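Local coordinates for protein aminoacyltransferase FemA (PDB 1LRZ) that adds glycines 2 and 3 of the pentaglycine bridge of Staphylococcus aureus peptidoglycan, taking them from glycyl-tRNA(Gly), at residues F224-R235 and F317-Y328. Numbering follows the deposited sequence.
Sequences FYYNRLKYYKDR and FFFINPFEVVYY
Y225, R228 and L229 of helix 222-232 pack against the ring of F317, where the helix lies on a beta-hairpin (strands 310-320 and 325-332) of the nine-stranded mixed sheet of this FemABX-family enzyme. The Y225 ring meets F317 edge to face, planes at 71°, with CD2 over the centre of the phenyl; R228 CB abuts the rim of the same ring 3.8 Å from F317 CZ. F204 adds a further ring against both Y225 and F317. Farther along the helix, Y232 turns its CD2–CE2 edge to the face of F319 in an offset T-shaped pair, Y232 CE2 lying 3.4 Å from F319 CE2. F224 and Y328 run almost parallel but slid apart so that they barely overlap, F224 CZ lying 3.4 Å from Y328 OH.

Just past the helix, R235 leads into strand 236-244, which lies antiparallel beside 310-320: I320 N donates to R235 O (2.7 Å). The same oxygen accepts from a water that in turn accepts from N321 ND2, so two donors grip it. Along the R235 side chain, CB and CG pass I320 O, CB at 3.3 Å; CD comes alongside N321 OD1. With CG beside the backbone N (chi1 -58°), the chain runs past the I320 oxygen toward N321. At the tip NH1 forms a salt bridge with D16, while NH2 donates a hydrogen bond to an in-plane lone pair of N321 OD1 at 3.0 Å, the guanidinium and amide planes 65° apart.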
loop_
_atom_site.group_PDB
_atom_site.type_symbol
_atom_site.label_atom_id
_atom_site.label_comp_id
_atom_site.label_asym_id
_atom_site.label_seq_id
_atom_site.Cartn_x
_atom_site.Cartn_y
_atom_site.Cartn_z
ATOM N N PHE A 224 -0.856 -4.361 -16.482
ATOM C CA PHE A 224 -0.022 -4.005 -15.341
ATOM C C PHE A 224 -0.375 -4.897 -14.146
ATOM O O PHE A 224 0.493 -5.530 -13.544
ATOM C CB PHE A 224 -0.263 -2.542 -14.961
ATOM C CG PHE A 224 0.371 -2.136 -13.655
ATOM C CD1 PHE A 224 1.643 -1.580 -13.625
ATOM C CD2 PHE A 224 -0.305 -2.320 -12.451
ATOM C CE1 PHE A 224 2.235 -1.210 -12.415
ATOM C CE2 PHE A 224 0.279 -1.958 -11.239
ATOM C CZ PHE A 224 1.553 -1.400 -11.221
ATOM N N TYR A 225 -1.661 -4.942 -13.818
ATOM C CA TYR A 225 -2.129 -5.728 -12.687
ATOM C C TYR A 225 -2.018 -7.224 -12.917
ATOM O O TYR A 225 -1.605 -7.972 -12.026
ATOM C CB TYR A 225 -3.574 -5.358 -12.348
ATOM C CG TYR A 225 -3.714 -3.948 -11.835
ATOM C CD1 TYR A 225 -4.303 -2.958 -12.619
ATOM C CD2 TYR A 225 -3.229 -3.592 -10.575
ATOM C CE1 TYR A 225 -4.408 -1.652 -12.168
ATOM C CE2 TYR A 225 -3.326 -2.286 -10.111
ATOM C CZ TYR A 225 -3.918 -1.318 -10.914
ATOM O OH TYR A 225 -4.029 -0.016 -10.466
ATOM N N TYR A 226 -2.378 -7.666 -14.113
ATOM C CA TYR A 226 -2.295 -9.083 -14.407
ATOM C C TYR A 226 -0.858 -9.588 -14.219
ATOM O O TYR A 226 -0.630 -10.622 -13.579
ATOM C CB TYR A 226 -2.766 -9.352 -15.838
ATOM C CG TYR A 226 -2.563 -10.784 -16.276
ATOM C CD1 TYR A 226 -3.480 -11.775 -15.936
ATOM C CD2 TYR A 226 -1.438 -11.154 -17.015
ATOM C CE1 TYR A 226 -3.281 -13.104 -16.324
ATOM C CE2 TYR A 226 -1.229 -12.477 -17.405
ATOM C CZ TYR A 226 -2.155 -13.447 -17.055
ATOM O OH TYR A 226 -1.953 -14.761 -17.423
ATOM N N ASN A 227 0.114 -8.855 -14.759
ATOM C CA ASN A 227 1.503 -9.291 -14.643
ATOM C C ASN A 227 2.009 -9.321 -13.205
ATOM O O ASN A 227 2.811 -10.184 -12.854
ATOM C CB ASN A 227 2.433 -8.428 -15.506
ATOM C CG ASN A 227 2.273 -8.711 -16.997
ATOM O OD1 ASN A 227 1.872 -9.812 -17.389
ATOM N ND2 ASN A 227 2.601 -7.727 -17.832
ATOM N N ARG A 228 1.540 -8.392 -12.376
ATOM C CA ARG A 228 1.964 -8.357 -10.977
ATOM C C ARG A 228 1.439 -9.620 -10.287
ATOM O O ARG A 228 2.161 -10.281 -9.544
ATOM C CB ARG A 228 1.422 -7.103 -10.280
ATOM C CG ARG A 228 1.854 -5.786 -10.916
ATOM C CD ARG A 228 3.345 -5.648 -10.869
ATOM N NE ARG A 228 3.840 -4.399 -11.445
ATOM C CZ ARG A 228 3.766 -4.070 -12.732
ATOM N NH1 ARG A 228 3.199 -4.882 -13.619
ATOM N NH2 ARG A 228 4.317 -2.941 -13.143
ATOM N N LEU A 229 0.178 -9.954 -10.532
ATOM C CA LEU A 229 -0.391 -11.162 -9.945
ATOM C C LEU A 229 0.437 -12.372 -10.338
ATOM O O LEU A 229 0.820 -13.180 -9.494
ATOM C CB LEU A 229 -1.822 -11.384 -10.434
ATOM C CG LEU A 229 -2.951 -10.609 -9.760
ATOM C CD1 LEU A 229 -4.303 -11.117 -10.307
ATOM C CD2 LEU A 229 -2.894 -10.830 -8.253
ATOM N N LYS A 230 0.717 -12.482 -11.632
ATOM C CA LYS A 230 1.477 -13.606 -12.166
ATOM C C LYS A 230 2.909 -13.750 -11.642
ATOM O O LYS A 230 3.307 -14.838 -11.232
ATOM C CB LYS A 230 1.503 -13.521 -13.690
ATOM C CG LYS A 230 2.192 -14.676 -14.380
ATOM C CD LYS A 230 2.220 -14.439 -15.880
ATOM C CE LYS A 230 2.831 -15.610 -16.634
ATOM N NZ LYS A 230 2.978 -15.284 -18.089
ATOM N N TYR A 231 3.679 -12.663 -11.646
ATOM C CA TYR A 231 5.068 -12.745 -11.208
ATOM C C TYR A 231 5.369 -12.492 -9.734
ATOM O O TYR A 231 6.371 -12.988 -9.223
ATOM C CB TYR A 231 5.942 -11.847 -12.086
ATOM C CG TYR A 231 5.897 -12.245 -13.551
ATOM C CD1 TYR A 231 5.002 -11.633 -14.429
ATOM C CD2 TYR A 231 6.690 -13.288 -14.040
ATOM C CE1 TYR A 231 4.888 -12.046 -15.755
ATOM C CE2 TYR A 231 6.583 -13.718 -15.375
ATOM C CZ TYR A 231 5.673 -13.089 -16.221
ATOM O OH TYR A 231 5.509 -13.518 -17.519
ATOM N N TYR A 232 4.522 -11.736 -9.044
ATOM C CA TYR A 232 4.756 -11.473 -7.627
ATOM C C TYR A 232 4.233 -12.640 -6.794
ATOM O O TYR A 232 4.665 -12.849 -5.666
ATOM C CB TYR A 232 4.060 -10.177 -7.199
ATOM C CG TYR A 232 4.749 -8.894 -7.642
ATOM C CD1 TYR A 232 5.793 -8.906 -8.574
ATOM C CD2 TYR A 232 4.333 -7.659 -7.138
ATOM C CE1 TYR A 232 6.408 -7.713 -8.990
ATOM C CE2 TYR A 232 4.935 -6.471 -7.545
ATOM C CZ TYR A 232 5.969 -6.505 -8.469
ATOM O OH TYR A 232 6.546 -5.323 -8.863
ATOM N N LYS A 233 3.279 -13.380 -7.355
ATOM C CA LYS A 233 2.693 -14.548 -6.700
ATOM C C LYS A 233 2.155 -14.303 -5.294
ATOM O O LYS A 233 1.126 -13.643 -5.138
ATOM C CB LYS A 233 3.707 -15.698 -6.704
ATOM C CG LYS A 233 4.037 -16.170 -8.129
ATOM C CD LYS A 233 5.263 -17.066 -8.192
ATOM C CE LYS A 233 5.690 -17.287 -9.638
ATOM N NZ LYS A 233 7.043 -17.914 -9.712
ATOM N N ASP A 234 2.821 -14.822 -4.269
ATOM C CA ASP A 234 2.317 -14.628 -2.916
ATOM C C ASP A 234 2.663 -13.271 -2.323
ATOM O O ASP A 234 2.277 -12.976 -1.190
ATOM C CB ASP A 234 2.827 -15.711 -1.978
ATOM C CG ASP A 234 4.332 -15.751 -1.913
ATOM O OD1 ASP A 234 4.865 -16.170 -0.869
ATOM O OD2 ASP A 234 4.972 -15.373 -2.909
ATOM N N ARG A 235 3.384 -12.449 -3.073
ATOM C CA ARG A 235 3.738 -11.129 -2.573
ATOM C C ARG A 235 2.760 -10.058 -3.031
ATOM O O ARG A 235 3.032 -8.859 -2.957
ATOM C CB ARG A 235 5.176 -10.803 -2.946
ATOM C CG ARG A 235 6.091 -11.876 -2.367
ATOM C CD ARG A 235 7.420 -11.350 -1.995
ATOM N NE ARG A 235 8.255 -12.381 -1.386
ATOM C CZ ARG A 235 9.463 -12.135 -0.898
ATOM N NH1 ARG A 235 10.184 -13.114 -0.360
ATOM N NH2 ARG A 235 9.940 -10.896 -0.945
ATOM N N PHE A 317 -5.350 -3.412 -4.095
ATOM C CA PHE A 317 -4.259 -4.188 -4.682
ATOM C C PHE A 317 -3.083 -3.975 -3.722
ATOM O O PHE A 317 -2.590 -2.852 -3.578
ATOM C CB PHE A 317 -3.919 -3.635 -6.061
ATOM C CG PHE A 317 -3.229 -4.615 -6.951
ATOM C CD1 PHE A 317 -3.957 -5.590 -7.629
ATOM C CD2 PHE A 317 -1.854 -4.554 -7.136
ATOM C CE1 PHE A 317 -3.325 -6.488 -8.482
ATOM C CE2 PHE A 317 -1.214 -5.454 -7.990
ATOM C CZ PHE A 317 -1.958 -6.420 -8.663
ATOM N N PHE A 318 -2.635 -5.046 -3.072
ATOM C CA PHE A 318 -1.572 -4.945 -2.080
ATOM C C PHE A 318 -0.303 -5.736 -2.358
ATOM O O PHE A 318 -0.360 -6.888 -2.789
ATOM C CB PHE A 318 -2.081 -5.410 -0.712
ATOM C CG PHE A 318 -3.060 -4.476 -0.057
ATOM C CD1 PHE A 318 -4.382 -4.413 -0.484
ATOM C CD2 PHE A 318 -2.655 -3.672 1.015
ATOM C CE1 PHE A 318 -5.297 -3.562 0.140
ATOM C CE2 PHE A 318 -3.552 -2.818 1.646
ATOM C CZ PHE A 318 -4.885 -2.761 1.207
ATOM N N PHE A 319 0.844 -5.115 -2.083
ATOM C CA PHE A 319 2.132 -5.793 -2.218
ATOM C C PHE A 319 2.570 -6.179 -0.804
ATOM O O PHE A 319 2.458 -5.381 0.142
ATOM C CB PHE A 319 3.152 -4.875 -2.889
ATOM C CG PHE A 319 2.800 -4.544 -4.311
ATOM C CD1 PHE A 319 2.901 -3.240 -4.786
ATOM C CD2 PHE A 319 2.315 -5.534 -5.166
ATOM C CE1 PHE A 319 2.520 -2.926 -6.093
ATOM C CE2 PHE A 319 1.934 -5.225 -6.481
ATOM C CZ PHE A 319 2.035 -3.920 -6.941
ATOM N N ILE A 320 3.053 -7.408 -0.653
ATOM C CA ILE A 320 3.442 -7.904 0.654
ATOM C C ILE A 320 4.871 -8.417 0.676
ATOM O O ILE A 320 5.220 -9.359 -0.027
ATOM C CB ILE A 320 2.492 -9.054 1.116
ATOM C CG1 ILE A 320 1.041 -8.555 1.163
ATOM C CG2 ILE A 320 2.916 -9.583 2.478
ATOM C CD1 ILE A 320 0.363 -8.545 -0.179
ATOM N N ASN A 321 5.695 -7.781 1.492
ATOM C CA ASN A 321 7.077 -8.184 1.624
ATOM C C ASN A 321 7.445 -8.078 3.094
ATOM O O ASN A 321 6.720 -7.462 3.883
ATOM C CB ASN A 321 7.959 -7.298 0.737
ATOM C CG ASN A 321 7.669 -7.510 -0.743
ATOM O OD1 ASN A 321 8.162 -8.464 -1.351
ATOM N ND2 ASN A 321 6.837 -6.639 -1.321
ATOM N N PRO A 322 8.562 -8.694 3.487
ATOM C CA PRO A 322 8.977 -8.641 4.892
ATOM C C PRO A 322 9.054 -7.243 5.503
ATOM O O PRO A 322 8.732 -7.055 6.675
ATOM C CB PRO A 322 10.335 -9.346 4.877
ATOM C CG PRO A 322 10.160 -10.366 3.762
ATOM C CD PRO A 322 9.494 -9.515 2.691
ATOM N N PHE A 323 9.475 -6.256 4.718
ATOM C CA PHE A 323 9.610 -4.902 5.243
ATOM C C PHE A 323 8.290 -4.167 5.462
ATOM O O PHE A 323 8.161 -3.378 6.395
ATOM C CB PHE A 323 10.483 -4.063 4.304
ATOM C CG PHE A 323 10.614 -2.621 4.721
ATOM C CD1 PHE A 323 11.097 -2.291 5.985
ATOM C CD2 PHE A 323 10.295 -1.593 3.832
ATOM C CE1 PHE A 323 11.266 -0.950 6.360
ATOM C CE2 PHE A 323 10.459 -0.252 4.194
ATOM C CZ PHE A 323 10.946 0.069 5.460
ATOM N N GLU A 324 7.305 -4.424 4.610
ATOM C CA GLU A 324 6.041 -3.708 4.744
ATOM C C GLU A 324 4.939 -4.257 3.856
ATOM O O GLU A 324 5.185 -5.003 2.896
ATOM C CB GLU A 324 6.254 -2.241 4.355
ATOM C CG GLU A 324 6.770 -2.122 2.899
ATOM C CD GLU A 324 6.994 -0.688 2.413
ATOM O OE1 GLU A 324 7.636 -0.531 1.351
ATOM O OE2 GLU A 324 6.531 0.275 3.067
ATOM N N VAL A 325 3.717 -3.864 4.188
ATOM C CA VAL A 325 2.554 -4.203 3.394
ATOM C C VAL A 325 2.265 -2.854 2.716
ATOM O O VAL A 325 2.282 -1.808 3.379
ATOM C CB VAL A 325 1.356 -4.617 4.271
ATOM C CG1 VAL A 325 0.072 -4.597 3.446
ATOM C CG2 VAL A 325 1.591 -6.026 4.816
ATOM N N VAL A 326 2.036 -2.870 1.406
ATOM C CA VAL A 326 1.773 -1.641 0.679
ATOM C C VAL A 326 0.391 -1.621 0.054
ATOM O O VAL A 326 0.024 -2.545 -0.672
ATOM C CB VAL A 326 2.793 -1.430 -0.474
ATOM C CG1 VAL A 326 2.405 -0.188 -1.295
ATOM C CG2 VAL A 326 4.206 -1.262 0.084
ATOM N N TYR A 327 -0.373 -0.577 0.358
ATOM C CA TYR A 327 -1.691 -0.381 -0.242
ATOM C C TYR A 327 -1.359 0.391 -1.535
ATOM O O TYR A 327 -1.229 1.618 -1.528
ATOM C CB TYR A 327 -2.565 0.473 0.671
ATOM C CG TYR A 327 -3.843 0.956 0.030
ATOM C CD1 TYR A 327 -4.665 0.083 -0.683
ATOM C CD2 TYR A 327 -4.255 2.283 0.170
ATOM C CE1 TYR A 327 -5.865 0.515 -1.242
ATOM C CE2 TYR A 327 -5.458 2.727 -0.384
ATOM C CZ TYR A 327 -6.255 1.840 -1.089
ATOM O OH TYR A 327 -7.438 2.277 -1.644
ATOM N N TYR A 328 -1.201 -0.340 -2.634
ATOM C CA TYR A 328 -0.820 0.268 -3.899
ATOM C C TYR A 328 -1.926 1.007 -4.645
ATOM O O TYR A 328 -1.736 2.139 -5.089
ATOM C CB TYR A 328 -0.213 -0.788 -4.819
ATOM C CG TYR A 328 0.335 -0.201 -6.095
ATOM C CD1 TYR A 328 1.485 0.590 -6.081
ATOM C CD2 TYR A 328 -0.332 -0.378 -7.307
ATOM C CE1 TYR A 328 1.960 1.201 -7.250
ATOM C CE2 TYR A 328 0.131 0.227 -8.485
ATOM C CZ TYR A 328 1.278 1.016 -8.444
ATOM O OH TYR A 328 1.723 1.625 -9.597
HETATM O O HOH W 1 5.330 -7.221 -3.714
#